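Long-range contacts in cytochrome P450 monooxygenase (Rhodococcus sp. ECU0066, PDB 6KBH), which probably acts as a self-sufficient monooxygenase, carrying electrons from FMN through a [2Fe-2S] cluster to a heme at which oxygen is activated: residues A[95-100]-A[121-126]; A[100-105]-A[210-215]; A[329-334]-A[354-359]. All coordinates share one frame; numbering follows the deposited sequence.

Contact 1: A[95-100]-A[121-126]. With HEM (protoporphyrin IX containing Fe), chain C.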
loop_
_atom_site.group_PDB
_atom_site.type_symbol
_atom_site.label_atom_id
_atom_site.label_comp_id
_atom_site.label_asym_id
_atom_site.label_seq_id
_atom_site.Cartn_x
_atom_site.Cartn_y
_atom_site.Cartn_z
ATOM N N SER A 95 26.456 -4.785 -2.368
ATOM C CA SER A 95 26.577 -3.862 -1.248
ATOM C C SER A 95 26.096 -2.465 -1.638
ATOM O O SER A 95 26.344 -2.013 -2.758
ATOM C CB SER A 95 28.025 -3.791 -0.773
ATOM O OG SER A 95 28.216 -2.696 0.103
ATOM N N PRO A 96 25.411 -1.762 -0.733
ATOM C CA PRO A 96 25.032 -0.369 -1.010
ATOM C C PRO A 96 26.154 0.613 -0.710
ATOM O O PRO A 96 25.901 1.810 -0.551
ATOM C CB PRO A 96 23.832 -0.148 -0.082
ATOM C CG PRO A 96 24.115 -1.037 1.086
ATOM C CD PRO A 96 24.826 -2.254 0.529
ATOM N N SER A 97 27.389 0.108 -0.605
ATOM C CA SER A 97 28.546 0.961 -0.337
ATOM C C SER A 97 28.578 2.184 -1.244
ATOM O O SER A 97 28.931 3.284 -0.803
ATOM C CB SER A 97 29.839 0.158 -0.507
ATOM O OG SER A 97 29.889 -0.946 0.378
ATOM N N ILE A 98 28.201 2.018 -2.509
ATOM C CA ILE A 98 28.355 3.063 -3.513
ATOM C C ILE A 98 27.049 3.830 -3.742
ATOM O O ILE A 98 26.930 4.560 -4.726
ATOM C CB ILE A 98 28.890 2.490 -4.832
ATOM C CG1 ILE A 98 27.955 1.384 -5.332
ATOM C CG2 ILE A 98 30.304 1.961 -4.645
ATOM C CD1 ILE A 98 28.131 1.042 -6.788
ATOM N N ALA A 99 26.080 3.695 -2.831
ATOM C CA ALA A 99 24.730 4.205 -3.077
ATOM C C ALA A 99 24.721 5.707 -3.355
ATOM O O ALA A 99 23.963 6.178 -4.211
ATOM C CB ALA A 99 23.823 3.878 -1.891
ATOM N N LEU A 100 25.542 6.480 -2.638
ATOM C CA LEU A 100 25.670 7.909 -2.905
ATOM C C LEU A 100 27.096 8.289 -3.295
ATOM O O LEU A 100 27.504 9.441 -3.136
ATOM C CB LEU A 100 25.194 8.752 -1.719
ATOM C CG LEU A 100 23.745 8.596 -1.221
ATOM C CD1 LEU A 100 23.685 8.196 0.230
ATOM C CD2 LEU A 100 22.944 9.873 -1.420
ATOM N N MET A 121 30.548 13.144 7.739
ATOM C CA MET A 121 29.302 12.406 7.851
ATOM C C MET A 121 29.558 10.913 7.757
ATOM O O MET A 121 30.261 10.447 6.853
ATOM C CB MET A 121 28.292 12.804 6.781
ATOM C CG MET A 121 27.017 11.999 6.957
ATOM S SD MET A 121 25.717 12.319 5.783
ATOM C CE MET A 121 25.378 13.981 6.278
ATOM N N ASN A 122 28.968 10.171 8.683
ATOM C CA ASN A 122 28.973 8.725 8.616
ATOM C C ASN A 122 27.974 8.248 7.574
ATOM O O ASN A 122 26.983 8.920 7.276
ATOM C CB ASN A 122 28.616 8.135 9.977
ATOM C CG ASN A 122 29.145 8.970 11.119
ATOM O OD1 ASN A 122 28.435 9.810 11.668
ATOM N ND2 ASN A 122 30.401 8.742 11.486
ATOM N N ARG A 123 28.253 7.080 7.011
ATOM C CA ARG A 123 27.269 6.404 6.179
ATOM C C ARG A 123 26.017 6.140 7.011
ATOM O O ARG A 123 26.092 5.504 8.066
ATOM C CB ARG A 123 27.873 5.110 5.635
ATOM C CG ARG A 123 29.031 5.388 4.672
ATOM C CD ARG A 123 29.647 4.137 4.060
ATOM N NE ARG A 123 30.454 4.486 2.891
ATOM C CZ ARG A 123 31.281 3.657 2.261
ATOM N NH1 ARG A 123 31.435 2.409 2.684
ATOM N NH2 ARG A 123 31.963 4.082 1.209
ATOM N N THR A 124 24.875 6.676 6.571
ATOM C CA THR A 124 23.640 6.665 7.361
ATOM C C THR A 124 22.527 5.943 6.601
ATOM O O THR A 124 21.811 6.541 5.791
ATOM C CB THR A 124 23.222 8.082 7.742
ATOM O OG1 THR A 124 24.388 8.847 8.069
ATOM C CG2 THR A 124 22.301 8.053 8.950
ATOM N N LEU A 125 22.443 4.642 6.850
ATOM C CA LEU A 125 21.408 3.683 6.474
ATOM C C LEU A 125 21.358 3.387 4.985
ATOM O O LEU A 125 21.133 2.238 4.604
ATOM C CB LEU A 125 20.005 4.170 6.876
ATOM C CG LEU A 125 19.572 4.684 8.245
ATOM C CD1 LEU A 125 18.358 5.568 8.053
ATOM C CD2 LEU A 125 19.225 3.524 9.141
ATOM N N VAL A 126 21.756 4.335 4.146
ATOM C CA VAL A 126 21.638 4.105 2.711
ATOM C C VAL A 126 22.927 3.495 2.187
ATOM O O VAL A 126 22.896 2.667 1.272
ATOM C CB VAL A 126 21.286 5.398 1.946
ATOM C CG1 VAL A 126 20.688 5.058 0.595
ATOM C CG2 VAL A 126 20.320 6.258 2.744
HETATM C CHA HEM C . 16.386 4.533 0.972
HETATM C CHB HEM C . 13.577 6.078 -2.923
HETATM C CHC HEM C . 11.166 9.642 0.159
HETATM C CHD HEM C . 13.966 8.081 3.997
HETATM C C1A HEM C . 15.672 4.838 -0.269
HETATM C C2A HEM C . 16.125 3.993 -1.380
HETATM C C3A HEM C . 15.345 4.417 -2.458
HETATM C C4A HEM C . 14.488 5.493 -1.895
HETATM C CMA HEM C . 15.385 3.893 -3.860
HETATM C CAA HEM C . 17.157 2.907 -1.379
HETATM C CBA HEM C . 16.602 1.518 -1.423
HETATM C CGA HEM C . 17.510 0.356 -1.196
HETATM O O1A HEM C . 18.707 0.724 -1.333
HETATM O O2A HEM C . 16.827 -0.671 -0.933
HETATM C C1B HEM C . 12.665 7.183 -2.489
HETATM C C2B HEM C . 11.656 7.897 -3.398
HETATM C C3B HEM C . 10.903 9.008 -2.425
HETATM C C4B HEM C . 11.541 8.844 -1.060
HETATM C CMB HEM C . 11.416 7.644 -4.847
HETATM C CAB HEM C . 9.840 9.984 -2.800
HETATM C CBB HEM C . 8.628 9.467 -3.494
HETATM C C1C HEM C . 11.920 9.293 1.396
HETATM C C2C HEM C . 11.475 10.130 2.479
HETATM C C3C HEM C . 12.236 9.722 3.552
HETATM C C4C HEM C . 13.069 8.664 3.002
HETATM C CMC HEM C . 10.426 11.192 2.450
HETATM C CAC HEM C . 12.168 10.251 4.952
HETATM C CBC HEM C . 13.259 11.102 5.495
HETATM C C1D HEM C . 14.763 7.035 3.344
HETATM C C2D HEM C . 15.718 6.374 4.294
HETATM C C3D HEM C . 16.484 5.258 3.350
HETATM C C4D HEM C . 15.849 5.445 2.001
HETATM C CMD HEM C . 15.907 6.681 5.738
HETATM C CAD HEM C . 17.538 4.295 3.766
HETATM C CBD HEM C . 17.053 3.089 4.502
HETATM C CGD HEM C . 17.969 1.921 4.564
HETATM O O1D HEM C . 18.835 2.061 3.668
HETATM O O2D HEM C . 17.617 1.127 5.474
HETATM N NA HEM C . 14.670 5.772 -0.561
HETATM N NB HEM C . 12.552 7.692 -1.080
HETATM N NC HEM C . 12.905 8.378 1.695
HETATM N ND HEM C . 14.723 6.512 1.904
HETATM FE FE HEM C . 13.723 7.219 0.351
#

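Contact 2: A[100-105]-A[210-215]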
loop_
_atom_site.group_PDB
_atom_site.type_symbol
_atom_site.label_atom_id
_atom_site.label_comp_id
_atom_site.label_asym_id
_atom_site.label_seq_id
_atom_site.Cartn_x
_atom_site.Cartn_y
_atom_site.Cartn_z
ATOM N N LEU A 100 25.542 6.480 -2.638
ATOM C CA LEU A 100 25.670 7.909 -2.905
ATOM C C LEU A 100 27.096 8.289 -3.295
ATOM O O LEU A 100 27.504 9.441 -3.136
ATOM C CB LEU A 100 25.194 8.752 -1.719
ATOM C CG LEU A 100 23.745 8.596 -1.221
ATOM C CD1 LEU A 100 23.685 8.196 0.230
ATOM C CD2 LEU A 100 22.944 9.873 -1.420
ATOM N N GLU A 101 27.862 7.333 -3.822
ATOM C CA GLU A 101 29.153 7.654 -4.419
ATOM C C GLU A 101 28.957 8.626 -5.573
ATOM O O GLU A 101 28.107 8.415 -6.442
ATOM C CB GLU A 101 29.844 6.382 -4.913
ATOM C CG GLU A 101 31.364 6.442 -4.923
ATOM C CD GLU A 101 31.981 5.414 -5.856
ATOM O OE1 GLU A 101 31.433 5.199 -6.959
ATOM O OE2 GLU A 101 33.004 4.807 -5.476
ATOM N N LYS A 102 29.730 9.704 -5.574
ATOM C CA LYS A 102 29.570 10.723 -6.598
ATOM C C LYS A 102 30.211 10.256 -7.899
ATOM O O LYS A 102 31.305 9.685 -7.898
ATOM C CB LYS A 102 30.161 12.052 -6.122
ATOM C CG LYS A 102 29.347 12.684 -4.990
ATOM C CD LYS A 102 30.214 13.495 -4.031
ATOM C CE LYS A 102 29.879 13.201 -2.561
ATOM N NZ LYS A 102 30.901 12.315 -1.904
ATOM N N ILE A 103 29.495 10.466 -9.008
ATOM C CA ILE A 103 29.936 9.947 -10.302
ATOM C C ILE A 103 31.309 10.507 -10.650
ATOM O O ILE A 103 32.273 9.761 -10.859
ATOM C CB ILE A 103 28.899 10.268 -11.395
ATOM C CG1 ILE A 103 27.599 9.498 -11.142
ATOM C CG2 ILE A 103 29.449 9.935 -12.776
ATOM C CD1 ILE A 103 27.744 7.992 -11.222
ATOM N N THR A 104 31.418 11.832 -10.706
ATOM C CA THR A 104 32.752 12.402 -10.825
ATOM C C THR A 104 33.283 12.771 -9.442
ATOM O O THR A 104 32.543 13.325 -8.618
ATOM C CB THR A 104 32.740 13.637 -11.718
ATOM O OG1 THR A 104 31.834 14.605 -11.180
ATOM C CG2 THR A 104 32.302 13.267 -13.134
ATOM N N PRO A 105 34.550 12.469 -9.166
ATOM C CA PRO A 105 35.074 12.646 -7.807
ATOM C C PRO A 105 35.139 14.111 -7.401
ATOM O O PRO A 105 35.222 15.020 -8.228
ATOM C CB PRO A 105 36.478 12.031 -7.881
ATOM C CG PRO A 105 36.465 11.172 -9.118
ATOM C CD PRO A 105 35.544 11.868 -10.068
ATOM N N THR A 210 21.405 16.278 -7.311
ATOM C CA THR A 210 21.318 15.270 -8.365
ATOM C C THR A 210 22.529 15.319 -9.288
ATOM O O THR A 210 23.165 14.292 -9.551
ATOM C CB THR A 210 20.027 15.453 -9.165
ATOM O OG1 THR A 210 20.071 16.698 -9.872
ATOM C CG2 THR A 210 18.834 15.458 -8.240
ATOM N N VAL A 211 22.868 16.508 -9.792
ATOM C CA VAL A 211 23.993 16.604 -10.718
ATOM C C VAL A 211 25.320 16.392 -9.991
ATOM O O VAL A 211 26.258 15.824 -10.559
ATOM C CB VAL A 211 23.955 17.955 -11.460
ATOM C CG1 VAL A 211 25.194 18.133 -12.297
ATOM C CG2 VAL A 211 22.717 18.036 -12.340
ATOM N N ASN A 212 25.419 16.811 -8.726
ATOM C CA ASN A 212 26.691 16.726 -8.023
ATOM C C ASN A 212 26.956 15.327 -7.482
ATOM O O ASN A 212 28.116 14.944 -7.316
ATOM C CB ASN A 212 26.750 17.775 -6.902
ATOM C CG ASN A 212 27.794 17.444 -5.849
ATOM O OD1 ASN A 212 28.981 17.713 -6.037
ATOM N ND2 ASN A 212 27.355 16.887 -4.720
ATOM N N THR A 213 25.918 14.555 -7.190
ATOM C CA THR A 213 26.107 13.160 -6.810
ATOM C C THR A 213 26.006 12.201 -7.993
ATOM O O THR A 213 26.779 11.241 -8.073
ATOM C CB THR A 213 25.093 12.748 -5.726
ATOM O OG1 THR A 213 25.330 13.517 -4.537
ATOM C CG2 THR A 213 25.221 11.275 -5.388
ATOM N N TRP A 214 25.091 12.447 -8.933
ATOM C CA TRP A 214 24.788 11.480 -9.984
ATOM C C TRP A 214 25.046 12.000 -11.398
ATOM O O TRP A 214 24.651 11.334 -12.366
ATOM C CB TRP A 214 23.333 11.017 -9.855
ATOM C CG TRP A 214 23.104 10.129 -8.668
ATOM C CD1 TRP A 214 23.471 8.820 -8.543
ATOM C CD2 TRP A 214 22.466 10.484 -7.436
ATOM N NE1 TRP A 214 23.100 8.339 -7.316
ATOM C CE2 TRP A 214 22.480 9.339 -6.615
ATOM C CE3 TRP A 214 21.883 11.657 -6.949
ATOM C CZ2 TRP A 214 21.932 9.332 -5.332
ATOM C CZ3 TRP A 214 21.336 11.647 -5.671
ATOM C CH2 TRP A 214 21.366 10.492 -4.879
ATOM N N GLY A 215 25.710 13.148 -11.550
ATOM C CA GLY A 215 25.933 13.756 -12.842
ATOM C C GLY A 215 27.406 14.054 -13.073
ATOM O O GLY A 215 28.294 13.399 -12.524
#

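Contact 3: A[329-334]-A[354-359]. With HEM (protoporphyrin IX containing Fe), chain C.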
loop_
_atom_site.group_PDB
_atom_site.type_symbol
_atom_site.label_atom_id
_atom_site.label_comp_id
_atom_site.label_asym_id
_atom_site.label_seq_id
_atom_site.Cartn_x
_atom_site.Cartn_y
_atom_site.Cartn_z
ATOM N N VAL A 329 13.187 7.900 -9.073
ATOM C CA VAL A 329 14.427 7.138 -9.086
ATOM C C VAL A 329 14.470 6.394 -10.413
ATOM O O VAL A 329 13.831 5.347 -10.576
ATOM C CB VAL A 329 14.529 6.180 -7.896
ATOM C CG1 VAL A 329 15.781 5.331 -7.996
ATOM C CG2 VAL A 329 14.521 6.965 -6.593
ATOM N N ALA A 330 15.216 6.938 -11.379
ATOM C CA ALA A 330 15.367 6.257 -12.657
ATOM C C ALA A 330 16.228 5.011 -12.522
ATOM O O ALA A 330 15.993 4.017 -13.218
ATOM C CB ALA A 330 15.966 7.208 -13.693
ATOM N N ALA A 331 17.211 5.038 -11.628
ATOM C CA ALA A 331 18.101 3.905 -11.435
ATOM C C ALA A 331 18.751 4.033 -10.068
ATOM O O ALA A 331 18.767 5.109 -9.469
ATOM C CB ALA A 331 19.162 3.829 -12.539
ATOM N N TRP A 332 19.282 2.915 -9.583
ATOM C CA TRP A 332 19.973 2.872 -8.304
ATOM C C TRP A 332 21.242 2.051 -8.482
ATOM O O TRP A 332 21.522 1.537 -9.569
ATOM C CB TRP A 332 19.070 2.311 -7.200
ATOM C CG TRP A 332 19.434 2.802 -5.834
ATOM C CD1 TRP A 332 19.813 2.045 -4.765
ATOM C CD2 TRP A 332 19.466 4.165 -5.393
ATOM N NE1 TRP A 332 20.072 2.849 -3.684
ATOM C CE2 TRP A 332 19.869 4.156 -4.043
ATOM C CE3 TRP A 332 19.193 5.392 -6.007
ATOM C CZ2 TRP A 332 20.004 5.326 -3.295
ATOM C CZ3 TRP A 332 19.329 6.554 -5.264
ATOM C CH2 TRP A 332 19.730 6.512 -3.922
ATOM N N ARG A 333 22.025 1.929 -7.411
ATOM C CA ARG A 333 23.387 1.434 -7.542
ATOM C C ARG A 333 23.727 0.447 -6.439
ATOM O O ARG A 333 23.339 0.630 -5.281
ATOM C CB ARG A 333 24.390 2.597 -7.536
ATOM C CG ARG A 333 24.212 3.534 -8.721
ATOM C CD ARG A 333 25.215 4.663 -8.712
ATOM N NE ARG A 333 25.007 5.590 -7.612
ATOM C CZ ARG A 333 25.889 6.512 -7.252
ATOM N NH1 ARG A 333 27.039 6.616 -7.909
ATOM N NH2 ARG A 333 25.627 7.322 -6.238
ATOM N N ARG A 334 24.465 -0.596 -6.814
ATOM C CA ARG A 334 24.984 -1.586 -5.885
ATOM C C ARG A 334 26.404 -1.949 -6.295
ATOM O O ARG A 334 26.776 -1.837 -7.466
ATOM C CB ARG A 334 24.102 -2.845 -5.843
ATOM C CG ARG A 334 22.785 -2.657 -5.096
ATOM C CD ARG A 334 23.016 -2.512 -3.598
ATOM N NE ARG A 334 21.765 -2.422 -2.852
ATOM C CZ ARG A 334 21.156 -1.281 -2.544
ATOM N NH1 ARG A 334 21.675 -0.122 -2.920
ATOM N NH2 ARG A 334 20.022 -1.299 -1.859
ATOM N N LEU A 354 24.294 -0.558 -12.123
ATOM C CA LEU A 354 23.239 0.427 -12.341
ATOM C C LEU A 354 21.949 -0.349 -12.576
ATOM O O LEU A 354 21.709 -0.850 -13.679
ATOM C CB LEU A 354 23.554 1.341 -13.516
ATOM C CG LEU A 354 22.579 2.515 -13.595
ATOM C CD1 LEU A 354 22.737 3.396 -12.367
ATOM C CD2 LEU A 354 22.774 3.323 -14.866
ATOM N N ILE A 355 21.123 -0.452 -11.540
ATOM C CA ILE A 355 19.889 -1.224 -11.597
ATOM C C ILE A 355 18.747 -0.251 -11.878
ATOM O O ILE A 355 18.392 0.583 -11.039
ATOM C CB ILE A 355 19.680 -2.042 -10.315
ATOM C CG1 ILE A 355 19.680 -1.159 -9.062
ATOM C CG2 ILE A 355 20.790 -3.078 -10.188
ATOM C CD1 ILE A 355 19.810 -1.937 -7.765
ATOM N N VAL A 356 18.173 -0.343 -13.075
ATOM C CA VAL A 356 17.277 0.695 -13.588
ATOM C C VAL A 356 15.881 0.386 -13.058
ATOM O O VAL A 356 15.120 -0.385 -13.649
ATOM C CB VAL A 356 17.320 0.787 -15.112
ATOM C CG1 VAL A 356 16.504 1.972 -15.594
ATOM C CG2 VAL A 356 18.761 0.899 -15.594
ATOM N N ASN A 357 15.546 1.004 -11.917
ATOM C CA ASN A 357 14.201 0.889 -11.361
ATOM C C ASN A 357 13.149 1.299 -12.381
ATOM O O ASN A 357 12.074 0.690 -12.462
ATOM C CB ASN A 357 14.067 1.762 -10.109
ATOM C CG ASN A 357 15.194 1.551 -9.118
ATOM O OD1 ASN A 357 16.338 1.929 -9.372
ATOM N ND2 ASN A 357 14.867 0.977 -7.963
ATOM N N SER A 358 13.440 2.345 -13.159
ATOM C CA SER A 358 12.470 2.836 -14.131
ATOM C C SER A 358 12.193 1.794 -15.205
ATOM O O SER A 358 11.053 1.644 -15.657
ATOM C CB SER A 358 12.969 4.136 -14.759
ATOM O OG SER A 358 11.956 4.738 -15.543
ATOM N N SER A 359 13.226 1.067 -15.632
ATOM C CA SER A 359 13.009 -0.006 -16.595
ATOM C C SER A 359 12.275 -1.172 -15.950
ATOM O O SER A 359 11.373 -1.757 -16.558
ATOM C CB SER A 359 14.343 -0.465 -17.182
ATOM O OG SER A 359 14.175 -1.620 -17.981
HETATM C CHA HEM C . 16.386 4.533 0.972
HETATM C CHB HEM C . 13.577 6.078 -2.923
HETATM C CHC HEM C . 11.166 9.642 0.159
HETATM C CHD HEM C . 13.966 8.081 3.997
HETATM C C1A HEM C . 15.672 4.838 -0.269
HETATM C C2A HEM C . 16.125 3.993 -1.380
HETATM C C3A HEM C . 15.345 4.417 -2.458
HETATM C C4A HEM C . 14.488 5.493 -1.895
HETATM C CMA HEM C . 15.385 3.893 -3.860
HETATM C CAA HEM C . 17.157 2.907 -1.379
HETATM C CBA HEM C . 16.602 1.518 -1.423
HETATM C CGA HEM C . 17.510 0.356 -1.196
HETATM O O1A HEM C . 18.707 0.724 -1.333
HETATM O O2A HEM C . 16.827 -0.671 -0.933
HETATM C C1B HEM C . 12.665 7.183 -2.489
HETATM C C2B HEM C . 11.656 7.897 -3.398
HETATM C C3B HEM C . 10.903 9.008 -2.425
HETATM C C4B HEM C . 11.541 8.844 -1.060
HETATM C CMB HEM C . 11.416 7.644 -4.847
HETATM C CAB HEM C . 9.840 9.984 -2.800
HETATM C CBB HEM C . 8.628 9.467 -3.494
HETATM C C1C HEM C . 11.920 9.293 1.396
HETATM C C2C HEM C . 11.475 10.130 2.479
HETATM C C3C HEM C . 12.236 9.722 3.552
HETATM C C4C HEM C . 13.069 8.664 3.002
HETATM C CMC HEM C . 10.426 11.192 2.450
HETATM C CAC HEM C . 12.168 10.251 4.952
HETATM C CBC HEM C . 13.259 11.102 5.495
HETATM C C1D HEM C . 14.763 7.035 3.344
HETATM C C2D HEM C . 15.718 6.374 4.294
HETATM C C3D HEM C . 16.484 5.258 3.350
HETATM C C4D HEM C . 15.849 5.445 2.001
HETATM C CMD HEM C . 15.907 6.681 5.738
HETATM C CAD HEM C . 17.538 4.295 3.766
HETATM C CBD HEM C . 17.053 3.089 4.502
HETATM C CGD HEM C . 17.969 1.921 4.564
HETATM O O1D HEM C . 18.835 2.061 3.668
HETATM O O2D HEM C . 17.617 1.127 5.474
HETATM N NA HEM C . 14.670 5.772 -0.561
HETATM N NB HEM C . 12.552 7.692 -1.080
HETATM N NC HEM C . 12.905 8.378 1.695
HETATM N ND HEM C . 14.723 6.512 1.904
HETATM FE FE HEM C . 13.723 7.219 0.351
#

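Contact 1: A[95-100]-A[121-126]
The first torsion of Val-126 (chi1 -159°) sets CG1 anti to its backbone N, facing Ala-99, and CG2 anti to its carbonyl carbon, facing the heme. CG1 lies 4.2 Å from Ala-99 CB, while CG2 packs 3.6 Å from HEM CAD; Val-126 thereby stands between segment 95-100 and the cofactor. Leu-100, whose CG is anti to its own carbonyl carbon (chi1 -59°), brings CD1 to 4.1 Å from Val-126 CB, the two side chains crossing at about a right angle. The carbonyl oxygen of Val-126 is also approached by carbon, Pro-96 CB at 3.3 Å and Ala-99 CB at 3.5 Å. On the solvent side the extended chain of Arg-123 carries its guanidinium under Ser-97 O, which stands 3.7 Å above one face, displaced from the centre of the group. Both segments belong to the connection between strand 94-95 and helix 133-139, which corresponds to the B–C loop of P450s. Leu-125 continues the heme wall, with CD1 3.6 Å from HEM CMD, and its carbonyl accepts a hydrogen bond from His-391 ND1. Leu-125 N bonds to Glu-128 OE2 and Ser-97 OG to Asp-129 OD1, so the directional bonds here run to neighbouring residues. The direct contact is van der Waals: Val-126 packs on Ala-99 and Leu-100 as well as on the heme, and apolar packing joins the two segments.

Contact 2: A[100-105]-A[210-215]
Thr-213, Ile-103 and Trp-214 dominate this meeting of the P450 B–C loop with the short helix 210-214, which probably belongs to the F-helix region that leads into helix 219-242. In many P450s these two regions border the route to the active site. The carbonyl of Thr-213 is the polar anchor: Ile-103 N donates to Thr-213 O at 3.0 Å with an N-H...O angle of 148°, and Lys-102 CA adds a CA-H...O contact to the same oxygen at 3.2 Å. The methyl of Thr-213 does different work. With CG2 anti to the backbone N (OG1 at chi1 -64°), it sits over the centre of the Trp-214 ring and also lies 3.7 Å from Leu-100 O. Ile-103 leans on the chain just beyond, its CG1 3.6 Å from Trp-214 C and its CB 3.4 Å from Gly-215 O. The indole points back from the helix toward the loop, where Leu-100 CD2 approaches Trp-214 CH2 obliquely at 3.9 Å; Phe-433 meets the indole ring as well. Arg-333 of strand 332-336 is a common neighbour, donating from NH1 to Glu-101 O and touching both Ile-103 and Thr-213. At the outer margin the aliphatic start of Lys-102 lies along the helix while the amine turns off from the contact, leaving CG 3.5 Å from Asn-212 O.

Contact 3: A[329-334]-A[354-359]
Trp-332, whose CB packs 4.0 Å from Ile-355 CG1, turns one face of its indole to the heme methyl CMA, while its NE1 lies 3.5 Å from the propionate oxygen O1A of the heme. The guanidinium of Arg-334 meets that propionate differently, edge on and in plane: NH2 donates to O1A along an almost straight line (172°), in a bond modelled very short (2.5 Å), a length that carries no weight at this resolution. Its other terminal nitrogen, NH1, reaches back to Arg-333 O at 3.0 Å, a bond tilted from the guanidinium plane, which restrains rotation of the group; the pairing with the cation would be expected to stabilise the propionate as an anion. Ile-355, on the same face of the sheet as Trp-332, has CG1 between its backbone N and carbonyl carbon (chi1 57°), and an extended second torsion carries CD1 to 4.1 Å from Arg-334 CG. The backbone here is an antiparallel ladder between strands 332-336 and 352-355, neighbours in the mixed sheet that P450s carry beside the heme. Trp-332 and Ile-355 form a hydrogen-bonded pair, with Trp-332 N to Ile-355 O at 2.9 Å and Ile-355 N to Trp-332 O at 2.8 Å; Arg-333 and Leu-354 follow as a non-hydrogen-bonded pair, their side chains on the other face. There Leu-354 CD1 fits against Ala-331 CB at 3.6 Å. Past the ladder the chain turns into helix 357-360 with Val-356 at its N-cap, and Asn-357, whose ND2 donates to Leu-384 O, crosses Val-329 obliquely. Ser-358 N donates to Ala-330 O.

Overall arrangement
From the N terminus, contact 1 closes a loop around helix 108-116, bringing residues 121-126 back to the end of strand 94-95. Contact 2 starts inside that loop, sharing Leu-100 with it, and ends far downstream at helix 210-214, so the two cross along the chain. Contact 3 follows in series, closing a span of similar length to that of contact 1, from strand 332-336 to strand 352-355. Space joins what sequence separates: strand 94-95 borders strand 332-336 in one sheet, and Arg-333 of contact 3 donates to the carbonyls of Ala-99 and Glu-101. Contacts 1 and 3 both touch the heme, while contact 2 ties the same loop to helix 210-214.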